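Local coordinates for protein epoxide hydrolase (Aspergillus niger, PDB 3G02) that probably hydrolyses epoxides to vicinal diols, as an engineered, enantioselective variant of an alpha/beta-hydrolase-fold epoxide hydrolase, at residues E67-E72 with E297-Y302; G166-A171 with V204-C209; R172-L177 with Y187-G192. The protein carries 9 engineered substitutions. All coordinates share one frame; numbering follows the deposited sequence. Where two conformers were deposited one is given.

Interaction 1. Residues E67-E72 with E297-Y302; sequences EKWLSE and EMVSLY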
loop_
_atom_site.group_PDB
_atom_site.type_symbol
_atom_site.label_atom_id
_atom_site.label_comp_id
_atom_site.label_asym_id
_atom_site.label_seq_id
_atom_site.Cartn_x
_atom_site.Cartn_y
_atom_site.Cartn_z
ATOM N N GLU A 67 -6.050 0.456 -22.761
ATOM C CA GLU A 67 -6.478 0.371 -24.156
ATOM C C GLU A 67 -5.945 -0.881 -24.847
ATOM O O GLU A 67 -6.689 -1.570 -25.554
ATOM C CB GLU A 67 -6.077 1.629 -24.931
ATOM C CG GLU A 67 -7.260 2.514 -25.288
ATOM C CD GLU A 67 -8.302 1.784 -26.127
ATOM O OE1 GLU A 67 -9.421 1.568 -25.619
ATOM O OE2 GLU A 67 -7.999 1.410 -27.284
ATOM N N LYS A 68 -4.663 -1.171 -24.632
ATOM C CA LYS A 68 -4.033 -2.387 -25.154
ATOM C C LYS A 68 -4.730 -3.645 -24.640
ATOM O O LYS A 68 -4.994 -4.578 -25.403
ATOM C CB LYS A 68 -2.543 -2.422 -24.800
ATOM C CG LYS A 68 -1.674 -1.498 -25.646
ATOM C CD LYS A 68 -0.200 -1.630 -25.295
ATOM C CE LYS A 68 0.662 -0.780 -26.218
ATOM N NZ LYS A 68 2.093 -0.797 -25.802
ATOM N N TRP A 69 -5.044 -3.661 -23.348
ATOM C CA TRP A 69 -5.706 -4.801 -22.726
ATOM C C TRP A 69 -7.081 -5.053 -23.349
ATOM O O TRP A 69 -7.504 -6.200 -23.505
ATOM C CB TRP A 69 -5.860 -4.547 -21.227
ATOM C CG TRP A 69 -5.771 -5.759 -20.367
ATOM C CD1 TRP A 69 -5.749 -7.068 -20.767
ATOM C CD2 TRP A 69 -5.716 -5.775 -18.939
ATOM N NE1 TRP A 69 -5.667 -7.894 -19.672
ATOM C CE2 TRP A 69 -5.650 -7.125 -18.535
ATOM C CE3 TRP A 69 -5.714 -4.774 -17.959
ATOM C CZ2 TRP A 69 -5.578 -7.499 -17.192
ATOM C CZ3 TRP A 69 -5.648 -5.144 -16.627
ATOM C CH2 TRP A 69 -5.574 -6.492 -16.255
ATOM N N LEU A 70 -7.768 -3.972 -23.703
ATOM C CA LEU A 70 -9.099 -4.063 -24.304
ATOM C C LEU A 70 -9.104 -4.432 -25.788
ATOM O O LEU A 70 -9.899 -5.279 -26.216
ATOM C CB LEU A 70 -9.853 -2.744 -24.119
ATOM C CG LEU A 70 -10.473 -2.436 -22.760
ATOM C CD1 LEU A 70 -10.896 -0.975 -22.704
ATOM C CD2 LEU A 70 -11.650 -3.363 -22.460
ATOM N N SER A 71 -8.205 -3.812 -26.552
ATOM C CA SER A 71 -8.260 -3.837 -28.019
ATOM C C SER A 71 -7.191 -4.693 -28.711
ATOM O O SER A 71 -7.328 -5.020 -29.895
ATOM C CB SER A 71 -8.202 -2.405 -28.567
ATOM O OG SER A 71 -9.262 -1.619 -28.058
ATOM N N GLU A 72 -6.135 -5.048 -27.985
ATOM C CA GLU A 72 -5.036 -5.835 -28.555
ATOM C C GLU A 72 -4.815 -7.200 -27.895
ATOM O O GLU A 72 -4.500 -8.177 -28.576
ATOM C CB GLU A 72 -3.734 -5.020 -28.554
ATOM C CG GLU A 72 -3.759 -3.800 -29.482
ATOM C CD GLU A 72 -2.540 -2.897 -29.344
ATOM O OE1 GLU A 72 -2.622 -1.731 -29.789
ATOM O OE2 GLU A 72 -1.501 -3.335 -28.799
ATOM N N GLU A 297 0.135 -10.316 -19.818
ATOM C CA GLU A 297 0.062 -11.759 -19.602
ATOM C C GLU A 297 0.167 -12.111 -18.119
ATOM O O GLU A 297 -0.648 -12.870 -17.592
ATOM C CB GLU A 297 1.175 -12.485 -20.373
ATOM C CG GLU A 297 0.952 -12.560 -21.878
ATOM C CD GLU A 297 2.163 -13.077 -22.643
ATOM O OE1 GLU A 297 3.242 -13.271 -22.043
ATOM O OE2 GLU A 297 2.023 -13.301 -23.862
ATOM N N MET A 298 1.177 -11.558 -17.449
ATOM C CA MET A 298 1.428 -11.878 -16.041
ATOM C C MET A 298 0.310 -11.388 -15.134
ATOM O O MET A 298 -0.114 -12.093 -14.218
ATOM C CB MET A 298 2.769 -11.312 -15.567
ATOM C CG MET A 298 3.989 -11.843 -16.316
ATOM S SD MET A 298 4.044 -13.644 -16.487
ATOM C CE MET A 298 5.793 -13.885 -16.846
ATOM N N VAL A 299 -0.159 -10.172 -15.391
ATOM C CA VAL A 299 -1.250 -9.598 -14.608
ATOM C C VAL A 299 -2.563 -10.354 -14.852
ATOM O O VAL A 299 -3.291 -10.653 -13.904
ATOM C CB VAL A 299 -1.398 -8.073 -14.855
ATOM C CG1 VAL A 299 -2.644 -7.522 -14.186
ATOM C CG2 VAL A 299 -0.164 -7.328 -14.337
ATOM N N SER A 300 -2.849 -10.680 -16.112
ATOM C CA SER A 300 -4.046 -11.460 -16.440
ATOM C C SER A 300 -4.011 -12.830 -15.773
ATOM O O SER A 300 -5.022 -13.289 -15.251
ATOM C CB SER A 300 -4.205 -11.618 -17.955
ATOM O OG SER A 300 -4.384 -10.355 -18.572
ATOM N N LEU A 301 -2.840 -13.467 -15.777
ATOM C CA LEU A 301 -2.650 -14.750 -15.109
ATOM C C LEU A 301 -2.981 -14.652 -13.620
ATOM O O LEU A 301 -3.711 -15.487 -13.087
ATOM C CB LEU A 301 -1.216 -15.244 -15.318
ATOM C CG LEU A 301 -0.765 -16.507 -14.580
ATOM C CD1 LEU A 301 -1.590 -17.735 -14.978
ATOM C CD2 LEU A 301 0.722 -16.734 -14.820
ATOM N N TYR A 302 -2.450 -13.624 -12.959
ATOM C CA TYR A 302 -2.779 -13.378 -11.553
ATOM C C TYR A 302 -4.271 -13.122 -11.349
ATOM O O TYR A 302 -4.877 -13.644 -10.405
ATOM C CB TYR A 302 -1.978 -12.191 -11.014
ATOM C CG TYR A 302 -0.715 -12.568 -10.277
ATOM C CD1 TYR A 302 0.222 -13.436 -10.844
ATOM C CD2 TYR A 302 -0.442 -12.038 -9.015
ATOM C CE1 TYR A 302 1.389 -13.778 -10.166
ATOM C CE2 TYR A 302 0.722 -12.367 -8.335
ATOM C CZ TYR A 302 1.634 -13.235 -8.917
ATOM O OH TYR A 302 2.780 -13.557 -8.236
#
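The indole of Trp69 meets Ser300 at its pyrrole edge, where the hydroxyl lies near the ring plane, and Val299 at the far rim of the benzo ring, where a methyl group comes in obliquely. At the first site NE1 of Trp69 donates a hydrogen bond to OG of Ser300, 3.0 Å away. The bond is bent, with an N-H...O angle of 132°, and the oxygen stands 23° out of the indole plane. Ser300 carries OG anti to its carbonyl carbon (chi1 -63°), a rotation that also brings the hydroxyl back to the carbonyl oxygen of Leu296 in the preceding helical turn. At the second site CH2 of Trp69 packs 3.7 Å from CG1 of Val299, the two side chains crossing at about a right angle. Between 67-72 and 297-302 the closest CA atoms, those of Trp69 and Ser300, are 9.3 Å apart. This is helix-helix packing away from the predicted active-site residues: it ties helix 59-71, in the N-terminal epoxide hydrolase region, to helix 292-304, in the helical insertion between core strands 209-214 and 340-345. Phe73 stacks edge-to-face with the indole, and helices 26-38 and 271-284 pack against it through Leu32, Val36, Pro271 and Leu275.

Interaction 2. Residues G166-A171 with V204-C209; sequences GLMDNA and VGFDAC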
loop_
_atom_site.group_PDB
_atom_site.type_symbol
_atom_site.label_atom_id
_atom_site.label_comp_id
_atom_site.label_asym_id
_atom_site.label_seq_id
_atom_site.Cartn_x
_atom_site.Cartn_y
_atom_site.Cartn_z
ATOM N N GLY A 166 3.160 -20.129 6.660
ATOM C CA GLY A 166 4.352 -19.299 6.546
ATOM C C GLY A 166 5.413 -19.884 5.641
ATOM O O GLY A 166 5.145 -20.803 4.867
ATOM N N LEU A 167 6.621 -19.348 5.759
ATOM C CA LEU A 167 7.730 -19.729 4.891
ATOM C C LEU A 167 8.165 -21.183 5.082
ATOM O O LEU A 167 8.445 -21.872 4.104
ATOM C CB LEU A 167 8.908 -18.761 5.055
ATOM C CG LEU A 167 8.639 -17.328 4.569
ATOM C CD1 LEU A 167 9.536 -16.315 5.258
ATOM C CD2 LEU A 167 8.773 -17.235 3.050
ATOM N N MET A 168 8.190 -21.648 6.331
ATOM C CA MET A 168 8.542 -23.042 6.617
ATOM C C MET A 168 7.527 -24.014 6.024
ATOM O O MET A 168 7.892 -25.083 5.529
ATOM C CB MET A 168 8.681 -23.274 8.125
ATOM C CG MET A 168 9.240 -24.648 8.497
ATOM S SD MET A 168 10.904 -24.932 7.847
ATOM C CE MET A 168 11.862 -23.768 8.810
ATOM N N ASP A 169 6.253 -23.636 6.073
ATOM C CA ASP A 169 5.185 -24.428 5.474
ATOM C C ASP A 169 5.369 -24.555 3.962
ATOM O O ASP A 169 5.168 -25.629 3.391
ATOM C CB ASP A 169 3.824 -23.804 5.780
ATOM C CG ASP A 169 3.473 -23.848 7.256
ATOM O OD1 ASP A 169 3.556 -24.934 7.867
ATOM O OD2 ASP A 169 3.103 -22.790 7.805
ATOM N N ASN A 170 5.752 -23.450 3.324
ATOM C CA ASN A 170 6.073 -23.459 1.904
ATOM C C ASN A 170 7.224 -24.409 1.589
ATOM O O ASN A 170 7.151 -25.186 0.631
ATOM C CB ASN A 170 6.404 -22.046 1.416
ATOM C CG ASN A 170 5.168 -21.259 1.006
ATOM O OD1 ASN A 170 4.853 -21.169 -0.177
ATOM N ND2 ASN A 170 4.465 -20.691 1.979
ATOM N N ALA A 171 8.274 -24.341 2.405
ATOM C CA ALA A 171 9.439 -25.215 2.262
ATOM C C ALA A 171 9.046 -26.684 2.395
ATOM O O ALA A 171 9.450 -27.518 1.583
ATOM C CB ALA A 171 10.512 -24.846 3.273
ATOM N N VAL A 204 18.880 -25.313 4.910
ATOM C CA VAL A 204 19.163 -25.333 6.347
ATOM C C VAL A 204 18.621 -26.580 7.058
ATOM O O VAL A 204 19.325 -27.187 7.875
ATOM C CB VAL A 204 18.632 -24.038 7.029
ATOM C CG1 VAL A 204 18.656 -24.149 8.554
ATOM C CG2 VAL A 204 19.440 -22.833 6.571
ATOM N N GLY A 205 17.390 -26.969 6.737
ATOM C CA GLY A 205 16.669 -27.933 7.566
ATOM C C GLY A 205 16.139 -29.200 6.928
ATOM O O GLY A 205 15.572 -30.048 7.620
ATOM N N PHE A 206 16.325 -29.348 5.620
ATOM C CA PHE A 206 15.764 -30.487 4.901
ATOM C C PHE A 206 16.870 -31.350 4.300
ATOM O O PHE A 206 17.613 -30.906 3.421
ATOM C CB PHE A 206 14.760 -30.015 3.838
ATOM C CG PHE A 206 13.494 -29.424 4.415
ATOM C CD1 PHE A 206 13.476 -28.118 4.904
ATOM C CD2 PHE A 206 12.324 -30.172 4.469
ATOM C CE1 PHE A 206 12.311 -27.569 5.437
ATOM C CE2 PHE A 206 11.153 -29.629 4.998
ATOM C CZ PHE A 206 11.151 -28.327 5.484
ATOM N N ASP A 207 16.979 -32.582 4.796
ATOM C CA ASP A 207 18.089 -33.469 4.443
ATOM C C ASP A 207 18.173 -33.806 2.960
ATOM O O ASP A 207 19.271 -33.971 2.424
ATOM C CB ASP A 207 18.029 -34.760 5.262
ATOM C CG ASP A 207 18.427 -34.554 6.710
ATOM O OD1 ASP A 207 18.302 -35.520 7.492
ATOM O OD2 ASP A 207 18.863 -33.440 7.073
ATOM N N ALA A 208 17.016 -33.906 2.308
ATOM C CA ALA A 208 16.950 -34.235 0.885
ATOM C C ALA A 208 17.480 -33.102 0.005
ATOM O O ALA A 208 17.919 -33.340 -1.116
ATOM C CB ALA A 208 15.537 -34.610 0.488
ATOM N N CYS A 209 17.431 -31.871 0.510
ATOM C CA CYS A 209 18.025 -30.742 -0.202
ATOM C C CYS A 209 19.537 -30.787 -0.027
ATOM O O CYS A 209 20.034 -30.664 1.090
ATOM C CB CYS A 209 17.466 -29.418 0.318
ATOM S SG CYS A 209 18.168 -27.973 -0.507
#
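Met168 and Ala171, one helical turn apart, converge on the outer end of the Phe206 ring. The Met168 sulfur makes a Met-aromatic contact of the edge type: SD sits 5.1 Å from the centroid of the Phe206 ring and 79° off its normal, close to the ring plane. Its nearest ring atom is CE1 of Phe206, at 3.8 Å from SD. Met168 starts out with CG anti to the backbone N (chi1 -172°), and the chain then bends at both chi2 and chi3, which folds the thioether back to the ring.

The purely apolar part belongs to Ala171, whose CB is directed toward 204-209 and lies 3.9 Å from the same CE1 of Phe206, coming in obliquely. CE1 is therefore shared by the sulfur and the methyl group.

Hydrogen bonds shape the helix start that presents these two residues. Gly166 is the N-cap residue; its N donates to OD2 of Asp169 at 2.9 Å, and OD2 receives on its anti lone pair. Its carbonyl oxygen takes two donors, Asn170 N at 3.1 Å and Asn170 ND2 at 3.0 Å, the latter straight at the N-H (172°) but from above the carbonyl plane. ND2 is also bonded to His313, and Asp169 forms a salt bridge with Arg172.

Phe206 is the first residue beyond helix 194-205 and opens a type I turn that leads into strand 209-214. The contact consequently joins the start of helix 167-180 to the end of helix 194-205, with Leu201 of the latter also touching Met168 and Asp175 of the former packing on Phe206.

Interaction 3. Residues R172-L177 with Y187-G192; sequences RVVDQL and YIIQGG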
loop_
_atom_site.group_PDB
_atom_site.type_symbol
_atom_site.label_atom_id
_atom_site.label_comp_id
_atom_site.label_asym_id
_atom_site.label_seq_id
_atom_site.Cartn_x
_atom_site.Cartn_y
_atom_site.Cartn_z
ATOM N N ARG A 172 8.237 -26.992 3.406
ATOM C CA ARG A 172 7.781 -28.360 3.622
ATOM C C ARG A 172 6.999 -28.899 2.414
ATOM O O ARG A 172 7.157 -30.058 2.027
ATOM C CB ARG A 172 6.953 -28.451 4.905
ATOM C CG ARG A 172 6.619 -29.879 5.338
ATOM C CD ARG A 172 5.757 -29.904 6.597
ATOM N NE ARG A 172 4.487 -29.213 6.391
ATOM C CZ ARG A 172 4.188 -28.012 6.884
ATOM N NH1 ARG A 172 5.065 -27.357 7.637
ATOM N NH2 ARG A 172 3.009 -27.470 6.618
ATOM N N VAL A 173 6.173 -28.047 1.807
ATOM C CA VAL A 173 5.426 -28.414 0.599
ATOM C C VAL A 173 6.358 -28.713 -0.586
ATOM O O VAL A 173 6.163 -29.700 -1.296
ATOM C CB VAL A 173 4.380 -27.331 0.218
ATOM C CG1 VAL A 173 3.794 -27.589 -1.167
ATOM C CG2 VAL A 173 3.266 -27.281 1.265
ATOM N N VAL A 174 7.360 -27.861 -0.797
ATOM C CA VAL A 174 8.314 -28.058 -1.894
ATOM C C VAL A 174 9.105 -29.355 -1.694
ATOM O O VAL A 174 9.243 -30.151 -2.625
ATOM C CB VAL A 174 9.260 -26.844 -2.065
ATOM C CG1 VAL A 174 10.348 -27.131 -3.100
ATOM C CG2 VAL A 174 8.471 -25.607 -2.479
ATOM N N ASP A 175 9.594 -29.566 -0.475
ATOM C CA ASP A 175 10.329 -30.786 -0.138
ATOM C C ASP A 175 9.468 -32.030 -0.369
ATOM O O ASP A 175 9.942 -33.025 -0.927
ATOM C CB ASP A 175 10.832 -30.735 1.306
ATOM C CG ASP A 175 11.497 -32.031 1.744
ATOM O OD1 ASP A 175 12.644 -32.293 1.323
ATOM O OD2 ASP A 175 10.869 -32.771 2.529
ATOM N N GLN A 176 8.203 -31.971 0.046
ATOM C CA GLN A 176 7.283 -33.092 -0.150
ATOM C C GLN A 176 7.041 -33.372 -1.635
ATOM O O GLN A 176 6.985 -34.530 -2.055
ATOM C CB GLN A 176 5.954 -32.856 0.579
ATOM C CG GLN A 176 5.075 -34.105 0.698
ATOM C CD GLN A 176 5.802 -35.284 1.337
ATOM O OE1 GLN A 176 6.318 -35.183 2.451
ATOM N NE2 GLN A 176 5.846 -36.407 0.627
ATOM N N LEU A 177 6.904 -32.311 -2.427
ATOM C CA LEU A 177 6.732 -32.456 -3.865
ATOM C C LEU A 177 7.912 -33.203 -4.474
ATOM O O LEU A 177 7.719 -34.147 -5.242
ATOM C CB LEU A 177 6.566 -31.086 -4.534
ATOM C CG LEU A 177 6.553 -31.070 -6.067
ATOM C CD1 LEU A 177 5.355 -31.819 -6.636
ATOM C CD2 LEU A 177 6.583 -29.634 -6.577
ATOM N N TYR A 187 18.065 -33.522 -3.998
ATOM C CA TYR A 187 17.719 -32.543 -5.026
ATOM C C TYR A 187 18.431 -31.224 -4.758
ATOM O O TYR A 187 18.930 -30.987 -3.655
ATOM C CB TYR A 187 16.201 -32.331 -5.118
ATOM C CG TYR A 187 15.551 -31.842 -3.839
ATOM C CD1 TYR A 187 15.548 -30.485 -3.506
ATOM C CD2 TYR A 187 14.934 -32.733 -2.968
ATOM C CE1 TYR A 187 14.954 -30.034 -2.330
ATOM C CE2 TYR A 187 14.327 -32.291 -1.795
ATOM C CZ TYR A 187 14.346 -30.943 -1.484
ATOM O OH TYR A 187 13.755 -30.504 -0.324
ATOM N N ILE A 188 18.465 -30.371 -5.782
ATOM C CA ILE A 188 19.033 -29.035 -5.678
ATOM C C ILE A 188 17.905 -28.015 -5.822
ATOM O O ILE A 188 16.931 -28.257 -6.537
ATOM C CB ILE A 188 20.122 -28.802 -6.758
ATOM C CG1 ILE A 188 21.294 -29.765 -6.534
ATOM C CG2 ILE A 188 20.614 -27.351 -6.752
ATOM C CD1 ILE A 188 22.333 -29.742 -7.633
ATOM N N ILE A 189 18.042 -26.894 -5.117
ATOM C CA ILE A 189 17.101 -25.780 -5.229
ATOM C C ILE A 189 17.759 -24.592 -5.918
ATOM O O ILE A 189 18.875 -24.210 -5.572
ATOM C CB ILE A 189 16.573 -25.337 -3.839
ATOM C CG1 ILE A 189 15.752 -26.455 -3.186
ATOM C CG2 ILE A 189 15.749 -24.038 -3.941
ATOM C CD1 ILE A 189 14.504 -26.875 -3.966
ATOM N N GLN A 190 17.056 -24.028 -6.899
ATOM C CA GLN A 190 17.387 -22.730 -7.464
ATOM C C GLN A 190 16.264 -21.805 -7.013
ATOM O O GLN A 190 15.094 -22.154 -7.135
ATOM C CB GLN A 190 17.427 -22.798 -8.994
ATOM C CG GLN A 190 18.270 -21.711 -9.669
ATOM C CD GLN A 190 17.706 -20.312 -9.498
ATOM O OE1 GLN A 190 18.388 -19.406 -9.011
ATOM N NE2 GLN A 190 16.457 -20.129 -9.901
ATOM N N GLY A 191 16.619 -20.653 -6.460
ATOM C CA GLY A 191 15.609 -19.722 -5.967
ATOM C C GLY A 191 15.939 -18.262 -6.179
ATOM O O GLY A 191 17.106 -17.866 -6.207
ATOM N N GLY A 192 14.884 -17.469 -6.348
ATOM C CA GLY A 192 14.965 -16.014 -6.364
ATOM C C GLY A 192 13.809 -15.465 -5.553
ATOM O O GLY A 192 12.849 -16.187 -5.269
#
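Asp175 and Tyr187 cross at about a right angle, their carboxylate and ring planes 48° apart, and meet at the phenol. OH of Tyr187 donates to OD1 of Asp175 at 2.7 Å, with the carboxylate oxygen near the plane of the ring and receiving on its anti lone pair. Tyr187 places CG between its backbone N and carbonyl carbon (chi1 59°), from where the ring reaches out of strand 187-191 to helix 167-180. On the helix side, CB of Asp175 lies 3.4 Å from OH of Tyr187, so the phenol oxygen rests beside the stem of the side chain as well as its head.

Alongside this polar pair, Ile189 points from the strand to the helix and puts CD1 4.3 Å from CG1 of Val174, a looser apolar contact. Leu202 of helix 194-205 touches all four side chains. Helix 167-180 thus packs on core strand 187-191, as in the alpha/beta hydrolase fold.

The other carboxylate oxygen, OD2 of Asp175, forms a salt bridge with Lys179 one turn further along the helix. With a phenol on one oxygen and an ammonium on the other, this buried carboxylate is engaged through both oxygens and its negative charge is probably stabilised, while the phenol hydroxyl is satisfied inside the helix-sheet interface.

Interactions 2 and 3 are neighbours, their centres about 7 Å apart, and both draw on helix 167-180. They meet where Cys209 packs on the Tyr187 ring and through a probable backbone hydrogen bond from Tyr187 to Ala208. Along the chain 172-177/187-192 is nested within 166-171/204-209, and both within the long loop closed by interaction 1. The two fasten successive elements of the alpha/beta hydrolase core, in which strand 187-191 leads to the predicted nucleophile Asp193 at a probable nucleophile elbow. Interaction 1, plain packing of helices 59-71 and 292-304, lies on the opposite side of the chain's centre, about 35 and 31 Å from interactions 2 and 3, centre to centre.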